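Local coordinates for protein tRNA-splicing ligase RtcB (Thermus thermophilus, PDB 2EPG) that probably joins RNA ends, sealing a 2',3'-cyclic phosphate or 3'-phosphate terminus to a 5'-hydroxyl with GTP and manganese, as other RtcB ligases do, at residues 106-111 and 336-341; 245-250 and 305-310; 89-94 and 348-353; 30-35 and 64-69. All blocks are in the same frame, centred on the assembly; numbering follows the deposited sequence.

Interaction 1: residues 106-111 and 336-341; sequences DINCGV and DLAHNN
Asn-340 meets the turn from Asp-106 to Cys-109 with both backbone and side chain. Its ND2 donates to Asp-106 O at 3.2 Å, while the N of Cys-109, closing this type II turn, reaches the same oxygen from the opposite face of the carbonyl, so two donors grip it. The other end of the amide, OD1, accepts from Gly-358 N. Asn-340 O accepts from the backbone N of Asn-108 at 2.8 Å, and His-339 N gives a 2.9 Å bond to Cys-109 O. Beyond the turn the chains become antiparallel strands: Val-111 N to Leu-337 O is 2.9 Å and nearly straight at 171°, and Leu-337 N answers to Val-111 O. Gly-110 suits its place opposite Ala-338 because a side chain there would run into Leu-337 O. This pairing carries residues of the predicted RtcB active site: Asp-106 and His-339 are expected manganese ligands, and His-339 and Asn-340 GMP contacts. Val-111 CG2 lies over one face of the His-339 imidazole, 3.8 Å from its centroid. The ring nitrogens have partners as well, ND1 with His-410, the predicted guanylylated histidine, and NE2 with Leu-382 O. Asp-106 OD2 accepts from Ser-249 N.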
loop_
_atom_site.group_PDB
_atom_site.type_symbol
_atom_site.label_atom_id
_atom_site.label_comp_id
_atom_site.label_asym_id
_atom_site.label_seq_id
_atom_site.Cartn_x
_atom_site.Cartn_y
_atom_site.Cartn_z
ATOM N N ASP A 106 -7.159 -1.849 -7.580
ATOM C CA ASP A 106 -7.277 -2.452 -6.264
ATOM C C ASP A 106 -7.048 -1.402 -5.167
ATOM O O ASP A 106 -5.950 -1.243 -4.651
ATOM C CB ASP A 106 -6.316 -3.619 -6.096
ATOM C CG ASP A 106 -6.625 -4.441 -4.842
ATOM O OD1 ASP A 106 -6.027 -5.526 -4.666
ATOM O OD2 ASP A 106 -7.462 -3.996 -4.027
ATOM N N ILE A 107 -8.114 -0.679 -4.841
ATOM C CA ILE A 107 -8.084 0.362 -3.832
ATOM C C ILE A 107 -7.640 -0.183 -2.499
ATOM O O ILE A 107 -8.187 -1.161 -1.979
ATOM C CB ILE A 107 -9.459 1.038 -3.699
ATOM C CG1 ILE A 107 -9.819 1.684 -5.045
ATOM C CG2 ILE A 107 -9.434 2.104 -2.568
ATOM C CD1 ILE A 107 -11.242 2.239 -5.134
ATOM N N ASN A 108 -6.630 0.482 -1.953
ATOM C CA ASN A 108 -6.008 0.117 -0.689
ATOM C C ASN A 108 -5.467 -1.289 -0.666
ATOM O O ASN A 108 -5.524 -1.962 0.359
ATOM C CB ASN A 108 -6.924 0.322 0.517
ATOM C CG ASN A 108 -6.163 0.197 1.859
ATOM O OD1 ASN A 108 -4.926 0.053 1.882
ATOM N ND2 ASN A 108 -6.896 0.253 2.971
ATOM N N CYS A 109 -4.985 -1.753 -1.816
ATOM C CA CYS A 109 -4.301 -3.035 -1.854
ATOM C C CYS A 109 -3.160 -2.566 -0.945
ATOM O O CYS A 109 -2.623 -1.460 -1.138
ATOM C CB CYS A 109 -3.741 -3.323 -3.256
ATOM S SG CYS A 109 -2.511 -4.675 -3.320
ATOM N N GLY A 110 -2.807 -3.356 0.055
ATOM C CA GLY A 110 -1.765 -2.902 0.948
ATOM C C GLY A 110 -1.060 -4.013 1.683
ATOM O O GLY A 110 -1.189 -5.183 1.323
ATOM N N VAL A 111 -0.346 -3.642 2.741
ATOM C CA VAL A 111 0.430 -4.609 3.488
ATOM C C VAL A 111 0.325 -4.458 4.994
ATOM O O VAL A 111 0.338 -3.348 5.511
ATOM C CB VAL A 111 1.938 -4.473 3.127
ATOM C CG1 VAL A 111 2.735 -5.595 3.753
ATOM C CG2 VAL A 111 2.112 -4.444 1.608
ATOM N N ASP A 336 0.632 -1.251 9.312
ATOM C CA ASP A 336 -0.243 -1.653 8.218
ATOM C C ASP A 336 -0.470 -0.394 7.374
ATOM O O ASP A 336 -0.910 0.634 7.895
ATOM C CB ASP A 336 -1.560 -2.213 8.793
ATOM C CG ASP A 336 -2.595 -2.558 7.713
ATOM O OD1 ASP A 336 -3.201 -3.647 7.804
ATOM O OD2 ASP A 336 -2.826 -1.741 6.792
ATOM N N LEU A 337 -0.146 -0.460 6.082
ATOM C CA LEU A 337 -0.317 0.693 5.210
ATOM C C LEU A 337 -0.697 0.326 3.782
ATOM O O LEU A 337 -0.434 -0.773 3.305
ATOM C CB LEU A 337 0.957 1.559 5.179
ATOM C CG LEU A 337 2.109 1.133 4.250
ATOM C CD1 LEU A 337 3.263 2.147 4.336
ATOM C CD2 LEU A 337 2.596 -0.264 4.640
ATOM N N ALA A 338 -1.328 1.280 3.110
ATOM C CA ALA A 338 -1.783 1.121 1.740
ATOM C C ALA A 338 -0.678 1.355 0.722
ATOM O O ALA A 338 0.271 2.083 0.993
ATOM C CB ALA A 338 -2.928 2.100 1.473
ATOM N N HIS A 339 -0.827 0.737 -0.450
ATOM C CA HIS A 339 0.106 0.891 -1.564
ATOM C C HIS A 339 -0.630 1.590 -2.717
ATOM O O HIS A 339 -0.002 2.053 -3.663
ATOM C CB HIS A 339 0.658 -0.476 -2.013
ATOM C CG HIS A 339 1.770 -0.991 -1.147
ATOM N ND1 HIS A 339 2.823 -1.733 -1.646
ATOM C CD2 HIS A 339 2.029 -0.817 0.174
ATOM C CE1 HIS A 339 3.684 -1.985 -0.675
ATOM N NE2 HIS A 339 3.227 -1.438 0.439
ATOM N N ASN A 340 -1.966 1.640 -2.640
ATOM C CA ASN A 340 -2.797 2.328 -3.644
ATOM C C ASN A 340 -3.844 3.112 -2.866
ATOM O O ASN A 340 -4.656 2.512 -2.162
ATOM C CB ASN A 340 -3.550 1.356 -4.576
ATOM C CG ASN A 340 -2.634 0.573 -5.500
ATOM O OD1 ASN A 340 -1.705 1.117 -6.085
ATOM N ND2 ASN A 340 -2.918 -0.709 -5.652
ATOM N N ASN A 341 -3.832 4.437 -2.976
ATOM C CA ASN A 341 -4.817 5.231 -2.263
ATOM C C ASN A 341 -4.669 6.724 -2.515
ATOM O O ASN A 341 -3.603 7.187 -2.880
ATOM C CB ASN A 341 -4.679 4.979 -0.765
ATOM C CG ASN A 341 -6.013 4.821 -0.080
ATOM O OD1 ASN A 341 -6.082 4.635 1.138
ATOM N ND2 ASN A 341 -7.087 4.890 -0.856
#

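Interaction 2: residues 245-250 and 305-310; sequences IHTGSR and FANRQL
The end of strand 240-247 and the turn after it, which lead from the predicted manganese ligand His-246, rest against the long helix 288-321, and two polar helix residues hold them. Arg-308 NH2 donates to Thr-247 O at 2.9 Å; the oxygen lies at the guanidinium edge, within 5° of its plane, and the nitrogen lies in the plane of the carbonyl. A bend at chi3 (-71°) brings the guanidinium up to the strand's carbonyl, while the aliphatic part of the arginine passes Thr-247, CG standing 3.7 Å from its CG2. One residue earlier, Asn-307 ND2 makes a weak bond to Gly-248 O at 3.4 Å and also packs on Thr-247 CG2 at the same distance. Arginine suits this buried place because its several N-H groups can serve several acceptors: NH2 also reaches Asn-108 O, and NH1 forms a salt bridge with Asp-336. Asparagine can likewise donate and accept at once, its OD1 taking Gly-208 N and its ND2 also reaching Thr-209 O, while the Thr-247 hydroxyl pairs with Leu-210 O. The strand runs roughly antiparallel to the helix, their axes 9.2 Å apart, and strands 110-119 and 216-225 pair with its two edges.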
loop_
_atom_site.group_PDB
_atom_site.type_symbol
_atom_site.label_atom_id
_atom_site.label_comp_id
_atom_site.label_asym_id
_atom_site.label_seq_id
_atom_site.Cartn_x
_atom_site.Cartn_y
_atom_site.Cartn_z
ATOM N N ILE A 245 1.129 -9.776 5.405
ATOM C CA ILE A 245 -0.156 -9.969 4.718
ATOM C C ILE A 245 -0.287 -8.933 3.594
ATOM O O ILE A 245 -0.244 -7.726 3.835
ATOM C CB ILE A 245 -1.330 -9.774 5.704
ATOM C CG1 ILE A 245 -1.209 -10.775 6.859
ATOM C CG2 ILE A 245 -2.659 -9.941 4.975
ATOM C CD1 ILE A 245 -2.060 -10.404 8.101
ATOM N N HIS A 246 -0.452 -9.423 2.373
ATOM C CA HIS A 246 -0.558 -8.585 1.188
ATOM C C HIS A 246 -1.885 -8.848 0.506
ATOM O O HIS A 246 -2.089 -9.927 -0.066
ATOM C CB HIS A 246 0.572 -8.924 0.218
ATOM C CG HIS A 246 0.760 -7.914 -0.873
ATOM N ND1 HIS A 246 -0.295 -7.276 -1.491
ATOM C CD2 HIS A 246 1.881 -7.447 -1.470
ATOM C CE1 HIS A 246 0.170 -6.456 -2.417
ATOM N NE2 HIS A 246 1.487 -6.541 -2.424
ATOM N N THR A 247 -2.786 -7.873 0.585
ATOM C CA THR A 247 -4.091 -7.978 -0.038
ATOM C C THR A 247 -4.825 -6.633 0.043
ATOM O O THR A 247 -4.369 -5.699 0.737
ATOM C CB THR A 247 -4.947 -9.094 0.604
ATOM O OG1 THR A 247 -6.152 -9.247 -0.153
ATOM C CG2 THR A 247 -5.297 -8.751 2.058
ATOM N N GLY A 248 -5.951 -6.534 -0.666
ATOM C CA GLY A 248 -6.691 -5.285 -0.699
ATOM C C GLY A 248 -8.194 -5.320 -0.508
ATOM O O GLY A 248 -8.706 -6.045 0.351
ATOM N N SER A 249 -8.903 -4.509 -1.296
ATOM C CA SER A 249 -10.359 -4.423 -1.198
ATOM C C SER A 249 -11.066 -5.494 -2.031
ATOM O O SER A 249 -12.294 -5.503 -2.148
ATOM C CB SER A 249 -10.846 -3.019 -1.589
ATOM O OG SER A 249 -10.317 -2.601 -2.839
ATOM N N ARG A 250 -10.277 -6.400 -2.594
ATOM C CA ARG A 250 -10.807 -7.499 -3.380
ATOM C C ARG A 250 -11.704 -7.046 -4.546
ATOM O O ARG A 250 -11.352 -6.127 -5.283
ATOM C CB ARG A 250 -11.544 -8.436 -2.430
ATOM C CG ARG A 250 -10.668 -8.864 -1.261
ATOM C CD ARG A 250 -9.649 -9.959 -1.630
ATOM N NE ARG A 250 -10.262 -11.290 -1.623
ATOM C CZ ARG A 250 -10.700 -11.929 -2.707
ATOM N NH1 ARG A 250 -11.261 -13.129 -2.588
ATOM N NH2 ARG A 250 -10.546 -11.387 -3.913
ATOM N N PHE A 305 -8.891 -2.361 4.781
ATOM C CA PHE A 305 -8.279 -2.340 6.106
ATOM C C PHE A 305 -8.867 -3.468 6.967
ATOM O O PHE A 305 -8.142 -4.166 7.662
ATOM C CB PHE A 305 -8.523 -0.991 6.799
ATOM C CG PHE A 305 -7.530 0.087 6.419
ATOM C CD1 PHE A 305 -7.967 1.374 6.118
ATOM C CD2 PHE A 305 -6.160 -0.178 6.390
ATOM C CE1 PHE A 305 -7.067 2.381 5.794
ATOM C CE2 PHE A 305 -5.249 0.818 6.068
ATOM C CZ PHE A 305 -5.703 2.105 5.767
ATOM N N ALA A 306 -10.188 -3.647 6.904
ATOM C CA ALA A 306 -10.884 -4.672 7.691
ATOM C C ALA A 306 -10.496 -6.059 7.258
ATOM O O ALA A 306 -10.368 -6.972 8.075
ATOM C CB ALA A 306 -12.391 -4.495 7.565
ATOM N N ASN A 307 -10.321 -6.223 5.958
ATOM C CA ASN A 307 -9.936 -7.510 5.410
ATOM C C ASN A 307 -8.585 -7.964 5.979
ATOM O O ASN A 307 -8.413 -9.137 6.336
ATOM C CB ASN A 307 -9.854 -7.420 3.881
ATOM C CG ASN A 307 -9.596 -8.765 3.246
ATOM O OD1 ASN A 307 -10.208 -9.757 3.630
ATOM N ND2 ASN A 307 -8.700 -8.810 2.266
ATOM N N ARG A 308 -7.620 -7.047 6.044
ATOM C CA ARG A 308 -6.311 -7.401 6.572
ATOM C C ARG A 308 -6.425 -7.647 8.079
ATOM O O ARG A 308 -5.768 -8.536 8.624
ATOM C CB ARG A 308 -5.287 -6.298 6.264
ATOM C CG ARG A 308 -4.928 -6.209 4.770
ATOM C CD ARG A 308 -3.635 -5.423 4.510
ATOM N NE ARG A 308 -3.749 -3.983 4.750
ATOM C CZ ARG A 308 -4.096 -3.085 3.833
ATOM N NH1 ARG A 308 -4.160 -1.808 4.158
ATOM N NH2 ARG A 308 -4.383 -3.457 2.589
ATOM N N GLN A 309 -7.262 -6.864 8.752
ATOM C CA GLN A 309 -7.448 -7.041 10.176
ATOM C C GLN A 309 -8.004 -8.442 10.440
ATOM O O GLN A 309 -7.533 -9.132 11.346
ATOM C CB GLN A 309 -8.414 -5.983 10.729
ATOM C CG GLN A 309 -8.745 -6.156 12.215
ATOM C CD GLN A 309 -7.517 -5.997 13.132
ATOM O OE1 GLN A 309 -6.720 -5.070 12.969
ATOM N NE2 GLN A 309 -7.381 -6.887 14.103
ATOM N N LEU A 310 -8.976 -8.875 9.630
ATOM C CA LEU A 310 -9.588 -10.195 9.812
ATOM C C LEU A 310 -8.570 -11.288 9.583
ATOM O O LEU A 310 -8.494 -12.249 10.337
ATOM C CB LEU A 310 -10.766 -10.417 8.841
ATOM C CG LEU A 310 -12.098 -10.945 9.411
ATOM C CD1 LEU A 310 -12.947 -11.563 8.288
ATOM C CD2 LEU A 310 -11.854 -11.968 10.514
#

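Interaction 3: residues 89-94 and 348-353; sequences AFDPEE and RGRRVL
Phe-90 and Leu-353 form the tight end of this contact, an antiparallel hydrogen-bonded pair joining strands 86-90 and 350-357. Phe-90 N donates to Leu-353 O at 2.8 Å, and the return bond from Leu-353 N to Phe-90 O is 2.9 Å long and almost straight at 176°. Both side chains leave the same face of the sheet, where large apolar groups suit the buried setting. Ala-89 and Val-352 meet through CB and CG2, 4.2 Å apart; the small alanine leaves room for the branched valine beside it.

Beyond the pair the chains diverge, and the contact becomes looser and wetter. Pro-92 still packs its CD on Arg-351 O, but Asp-91, itself buried, reaches across through one bridging water and a long salt bridge. With CG anti to the backbone N (chi1 -170°), the carboxylate comes near Arg-350 and Arg-351. The water donates to Asp-91 OD1 at 2.6 Å and to Arg-351 O. The same OD1 accepts from Glu-93 N, making an Asx turn, a role well suited to aspartate's short side chain. OD2 pairs with Arg-350 NE at 3.7 Å, the two flat groups only 13° from parallel. Arg-350 and Arg-351 are exposed, and Arg-351 makes a cation-pi contact with Phe-344. Strand 350-357 is flanked by strands 86-90 and 332-347, while strand 97-98 packs against the face bearing Phe-90 and Leu-353.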
loop_
_atom_site.group_PDB
_atom_site.type_symbol
_atom_site.label_atom_id
_atom_site.label_comp_id
_atom_site.label_asym_id
_atom_site.label_seq_id
_atom_site.Cartn_x
_atom_site.Cartn_y
_atom_site.Cartn_z
ATOM N N ALA A 89 -0.113 15.092 -6.047
ATOM C CA ALA A 89 -0.938 15.854 -5.127
ATOM C C ALA A 89 -1.752 16.888 -5.915
ATOM O O ALA A 89 -1.243 17.497 -6.868
ATOM C CB ALA A 89 -0.046 16.541 -4.085
ATOM N N PHE A 90 -3.020 17.051 -5.529
ATOM C CA PHE A 90 -3.927 17.993 -6.176
ATOM C C PHE A 90 -4.581 18.914 -5.148
ATOM O O PHE A 90 -5.060 18.447 -4.114
ATOM C CB PHE A 90 -4.990 17.226 -6.963
ATOM C CG PHE A 90 -4.457 16.586 -8.229
ATOM C CD1 PHE A 90 -3.887 15.315 -8.203
ATOM C CD2 PHE A 90 -4.500 17.274 -9.435
ATOM C CE1 PHE A 90 -3.370 14.736 -9.361
ATOM C CE2 PHE A 90 -3.980 16.703 -10.603
ATOM C CZ PHE A 90 -3.417 15.436 -10.568
ATOM N N ASP A 91 -4.590 20.219 -5.425
ATOM C CA ASP A 91 -5.161 21.189 -4.496
ATOM C C ASP A 91 -6.613 21.533 -4.836
ATOM O O ASP A 91 -6.890 22.159 -5.862
ATOM C CB ASP A 91 -4.329 22.476 -4.500
ATOM C CG ASP A 91 -4.724 23.430 -3.386
ATOM O OD1 ASP A 91 -5.871 23.384 -2.919
ATOM O OD2 ASP A 91 -3.881 24.249 -2.984
ATOM N N PRO A 92 -7.554 21.161 -3.957
ATOM C CA PRO A 92 -8.984 21.429 -4.173
ATOM C C PRO A 92 -9.273 22.908 -4.406
ATOM O O PRO A 92 -10.126 23.259 -5.218
ATOM C CB PRO A 92 -9.644 20.931 -2.879
ATOM C CG PRO A 92 -8.647 19.976 -2.310
ATOM C CD PRO A 92 -7.327 20.640 -2.601
ATOM N N GLU A 93 -8.553 23.766 -3.688
ATOM C CA GLU A 93 -8.742 25.206 -3.791
ATOM C C GLU A 93 -8.241 25.789 -5.095
ATOM O O GLU A 93 -8.521 26.946 -5.413
ATOM C CB GLU A 93 -8.034 25.917 -2.636
ATOM C CG GLU A 93 -8.673 25.635 -1.305
ATOM C CD GLU A 93 -10.166 25.831 -1.373
ATOM O OE1 GLU A 93 -10.899 24.829 -1.523
ATOM O OE2 GLU A 93 -10.604 27.000 -1.301
ATOM N N GLU A 94 -7.493 24.988 -5.841
ATOM C CA GLU A 94 -6.924 25.419 -7.111
ATOM C C GLU A 94 -7.642 24.693 -8.256
ATOM O O GLU A 94 -7.127 24.599 -9.360
ATOM C CB GLU A 94 -5.433 25.070 -7.114
ATOM C CG GLU A 94 -4.477 26.194 -7.454
ATOM C CD GLU A 94 -4.746 27.462 -6.678
ATOM O OE1 GLU A 94 -4.722 27.435 -5.431
ATOM O OE2 GLU A 94 -4.986 28.494 -7.330
ATOM N N ARG A 348 2.803 21.669 2.439
ATOM C CA ARG A 348 3.023 23.070 2.076
ATOM C C ARG A 348 2.002 23.964 2.774
ATOM O O ARG A 348 1.500 24.934 2.197
ATOM C CB ARG A 348 2.908 23.230 0.566
ATOM C CG ARG A 348 3.603 22.132 -0.224
ATOM C CD ARG A 348 4.840 22.638 -0.929
ATOM N NE ARG A 348 5.599 21.553 -1.535
ATOM C CZ ARG A 348 5.608 21.286 -2.834
ATOM N NH1 ARG A 348 6.335 20.275 -3.289
ATOM N NH2 ARG A 348 4.893 22.025 -3.675
ATOM N N GLY A 349 1.684 23.615 4.016
ATOM C CA GLY A 349 0.720 24.370 4.791
ATOM C C GLY A 349 -0.704 24.325 4.270
ATOM O O GLY A 349 -1.538 25.107 4.711
ATOM N N ARG A 350 -1.001 23.426 3.333
ATOM C CA ARG A 350 -2.360 23.343 2.781
ATOM C C ARG A 350 -2.908 21.917 2.765
ATOM O O ARG A 350 -2.162 20.943 2.893
ATOM C CB ARG A 350 -2.397 23.886 1.350
ATOM C CG ARG A 350 -2.190 25.390 1.234
ATOM C CD ARG A 350 -2.176 25.866 -0.220
ATOM N NE ARG A 350 -0.985 25.429 -0.951
ATOM C CZ ARG A 350 0.259 25.829 -0.681
ATOM N NH1 ARG A 350 1.275 25.376 -1.401
ATOM N NH2 ARG A 350 0.496 26.685 0.306
ATOM N N ARG A 351 -4.222 21.801 2.604
ATOM C CA ARG A 351 -4.848 20.494 2.539
ATOM C C ARG A 351 -4.855 20.111 1.065
ATOM O O ARG A 351 -5.393 20.838 0.230
ATOM C CB ARG A 351 -6.275 20.573 3.072
ATOM C CG ARG A 351 -7.123 19.321 2.849
ATOM C CD ARG A 351 -8.476 19.512 3.541
ATOM N NE ARG A 351 -9.586 18.902 2.819
ATOM C CZ ARG A 351 -10.138 17.742 3.141
ATOM N NH1 ARG A 351 -11.145 17.271 2.418
ATOM N NH2 ARG A 351 -9.685 17.058 4.190
ATOM N N VAL A 352 -4.229 18.990 0.730
ATOM C CA VAL A 352 -4.203 18.559 -0.656
ATOM C C VAL A 352 -4.579 17.097 -0.720
ATOM O O VAL A 352 -4.523 16.401 0.284
ATOM C CB VAL A 352 -2.806 18.768 -1.298
ATOM C CG1 VAL A 352 -2.466 20.248 -1.333
ATOM C CG2 VAL A 352 -1.751 17.999 -0.526
ATOM N N LEU A 353 -5.001 16.646 -1.893
ATOM C CA LEU A 353 -5.364 15.254 -2.086
ATOM C C LEU A 353 -4.176 14.567 -2.764
ATOM O O LEU A 353 -3.817 14.916 -3.891
ATOM C CB LEU A 353 -6.601 15.140 -2.980
ATOM C CG LEU A 353 -6.996 13.701 -3.325
ATOM C CD1 LEU A 353 -7.510 13.012 -2.074
ATOM C CD2 LEU A 353 -8.061 13.707 -4.431
HETATM O O HOH W 1 -6.223 23.351 -0.347
#

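Interaction 4: residues 30-35 and 64-69; sequences MRVDAV and PGIVEP
Glu-68 sets its CG anti to the backbone N (chi1 -172°) and continues as an extended chain that carries the carboxylate past Val-32 to the backbone of Asp-33. There OE2 accepts from Asp-33 N at 2.7 Å, on the anti side of the carboxylate and almost straight at 169°. A long acidic side chain suits the task, since it can span from one loop to the amide of the other. Its aliphatic part is used as well: Glu-68 CB packs 3.6 Å from Val-32 CB as the two side chains slide past each other in opposite directions. The cost is that Asp-33 OD2 lies only 3.6 Å from Glu-68 OE2. Arg-23 probably offsets this closeness of like charges through its salt bridge to OD2, while Asp-33 OD1 accepts from Arg-26 N.

The CG2 methyl of Val-32 meets Ile-66 CG2 at 3.7 Å, branched side chains filling the middle of the contact. At one end Arg-31, stretched from CG to NE, lays a guanidinium face over Pro-64, whose CA stands 3.7 Å above the plane, offset toward the rim of the group; NE donates a hydrogen bond to Thr-62 O. A water accepts from Gly-65 N at 2.8 Å and, weakly, from Arg-31 NH2. At the other end Pro-69, entered through a cis peptide, places CG 3.8 Å from Val-35 CG2. The two segments lead into the parallel strands 34-37 and 70-73; helix 52-60 packs on Ala-34 and Ile-66, strand 21-24 pairs with strand 34-37, and strand 86-90 touches Ile-66 and Val-67.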
loop_
_atom_site.group_PDB
_atom_site.type_symbol
_atom_site.label_atom_id
_atom_site.label_comp_id
_atom_site.label_asym_id
_atom_site.label_seq_id
_atom_site.Cartn_x
_atom_site.Cartn_y
_atom_site.Cartn_z
HETATM N N MSE A 30 2.364 20.325 -19.775
HETATM C CA MSE A 30 2.660 20.167 -18.363
HETATM C C MSE A 30 2.434 21.462 -17.609
HETATM O O MSE A 30 2.881 22.530 -18.034
HETATM C CB MSE A 30 4.095 19.690 -18.183
HETATM C CG MSE A 30 4.314 18.288 -18.673
HETATM SE SE MSE A 30 6.173 17.825 -18.678
HETATM C CE MSE A 30 6.419 17.568 -16.760
ATOM N N ARG A 31 1.725 21.362 -16.492
ATOM C CA ARG A 31 1.435 22.528 -15.668
ATOM C C ARG A 31 2.535 22.748 -14.637
ATOM O O ARG A 31 2.724 23.859 -14.149
ATOM C CB ARG A 31 0.090 22.353 -14.966
ATOM C CG ARG A 31 -1.091 22.297 -15.936
ATOM C CD ARG A 31 -2.381 21.944 -15.224
ATOM N NE ARG A 31 -3.518 21.831 -16.138
ATOM C CZ ARG A 31 -4.428 22.786 -16.323
ATOM N NH1 ARG A 31 -5.428 22.596 -17.169
ATOM N NH2 ARG A 31 -4.344 23.931 -15.656
ATOM N N VAL A 32 3.259 21.677 -14.322
ATOM C CA VAL A 32 4.334 21.722 -13.343
ATOM C C VAL A 32 5.432 20.771 -13.788
ATOM O O VAL A 32 5.261 20.015 -14.744
ATOM C CB VAL A 32 3.850 21.243 -11.937
ATOM C CG1 VAL A 32 2.750 22.151 -11.400
ATOM C CG2 VAL A 32 3.311 19.810 -12.045
ATOM N N ASP A 33 6.559 20.836 -13.089
ATOM C CA ASP A 33 7.675 19.946 -13.332
ATOM C C ASP A 33 7.268 18.565 -12.797
ATOM O O ASP A 33 6.335 18.439 -11.997
ATOM C CB ASP A 33 8.911 20.359 -12.511
ATOM C CG ASP A 33 9.558 21.651 -12.984
ATOM O OD1 ASP A 33 9.300 22.086 -14.124
ATOM O OD2 ASP A 33 10.356 22.222 -12.197
ATOM N N ALA A 34 7.986 17.539 -13.226
ATOM C CA ALA A 34 7.788 16.202 -12.710
ATOM C C ALA A 34 9.159 15.850 -12.114
ATOM O O ALA A 34 10.189 16.357 -12.570
ATOM C CB ALA A 34 7.441 15.237 -13.825
ATOM N N VAL A 35 9.179 15.019 -11.083
ATOM C CA VAL A 35 10.437 14.593 -10.492
ATOM C C VAL A 35 10.354 13.098 -10.250
ATOM O O VAL A 35 9.330 12.607 -9.778
ATOM C CB VAL A 35 10.707 15.315 -9.139
ATOM C CG1 VAL A 35 11.772 14.561 -8.354
ATOM C CG2 VAL A 35 11.139 16.754 -9.378
ATOM N N PRO A 64 -5.388 19.532 -14.076
ATOM C CA PRO A 64 -5.750 20.748 -13.331
ATOM C C PRO A 64 -5.503 20.697 -11.829
ATOM O O PRO A 64 -5.802 19.700 -11.177
ATOM C CB PRO A 64 -7.243 20.923 -13.642
ATOM C CG PRO A 64 -7.450 20.147 -14.896
ATOM C CD PRO A 64 -6.591 18.936 -14.685
ATOM N N GLY A 65 -4.970 21.791 -11.288
ATOM C CA GLY A 65 -4.707 21.868 -9.859
ATOM C C GLY A 65 -3.609 20.954 -9.342
ATOM O O GLY A 65 -3.497 20.739 -8.131
ATOM N N ILE A 66 -2.795 20.393 -10.229
ATOM C CA ILE A 66 -1.736 19.533 -9.733
ATOM C C ILE A 66 -0.723 20.398 -8.990
ATOM O O ILE A 66 -0.484 21.533 -9.372
ATOM C CB ILE A 66 -1.026 18.767 -10.858
ATOM C CG1 ILE A 66 0.055 17.871 -10.248
ATOM C CG2 ILE A 66 -0.434 19.739 -11.885
ATOM C CD1 ILE A 66 0.359 16.678 -11.066
ATOM N N VAL A 67 -0.161 19.855 -7.916
ATOM C CA VAL A 67 0.832 20.563 -7.113
ATOM C C VAL A 67 2.215 20.083 -7.558
ATOM O O VAL A 67 2.453 18.878 -7.701
ATOM C CB VAL A 67 0.622 20.276 -5.599
ATOM C CG1 VAL A 67 1.679 21.009 -4.745
ATOM C CG2 VAL A 67 -0.798 20.709 -5.181
ATOM N N GLU A 68 3.122 21.024 -7.802
ATOM C CA GLU A 68 4.464 20.671 -8.238
ATOM C C GLU A 68 5.250 19.975 -7.124
ATOM O O GLU A 68 5.247 20.428 -5.977
ATOM C CB GLU A 68 5.218 21.931 -8.685
ATOM C CG GLU A 68 6.561 21.649 -9.340
ATOM C CD GLU A 68 7.083 22.862 -10.100
ATOM O OE1 GLU A 68 7.613 23.795 -9.453
ATOM O OE2 GLU A 68 6.942 22.891 -11.342
ATOM N N PRO A 69 5.936 18.859 -7.448
ATOM C CA PRO A 69 5.980 18.264 -8.784
ATOM C C PRO A 69 5.206 16.954 -8.820
ATOM O O PRO A 69 4.903 16.383 -7.774
ATOM C CB PRO A 69 7.458 17.999 -8.977
ATOM C CG PRO A 69 7.828 17.428 -7.597
ATOM C CD PRO A 69 7.059 18.367 -6.624
HETATM O O HOH W 2 -3.675 23.989 -12.542
#

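Interactions 1 and 2 are buried near the middle of the chain and meet directly, the amide of Gly-110 probably bonding to Thr-247 O; together they tie strands 110-119, 240-247 and 332-347 and helix 288-321 around the predicted metal and GMP site. Their chemistry is dense in buried polar groups, with Arg-308 serving both. Interactions 3 and 4 lie farther out, away from that site. They too touch, through Ala-89 O with Val-67 N and Arg-348 NH2 with Glu-68 O. Interaction 3 has a buried strand pair and an exposed, charged edge with a bridging water; interaction 4, at the surface, relies more on side-chain packing. Strands 332-347 and 350-357, which pair antiparallel, connect interaction 1 to interaction 3.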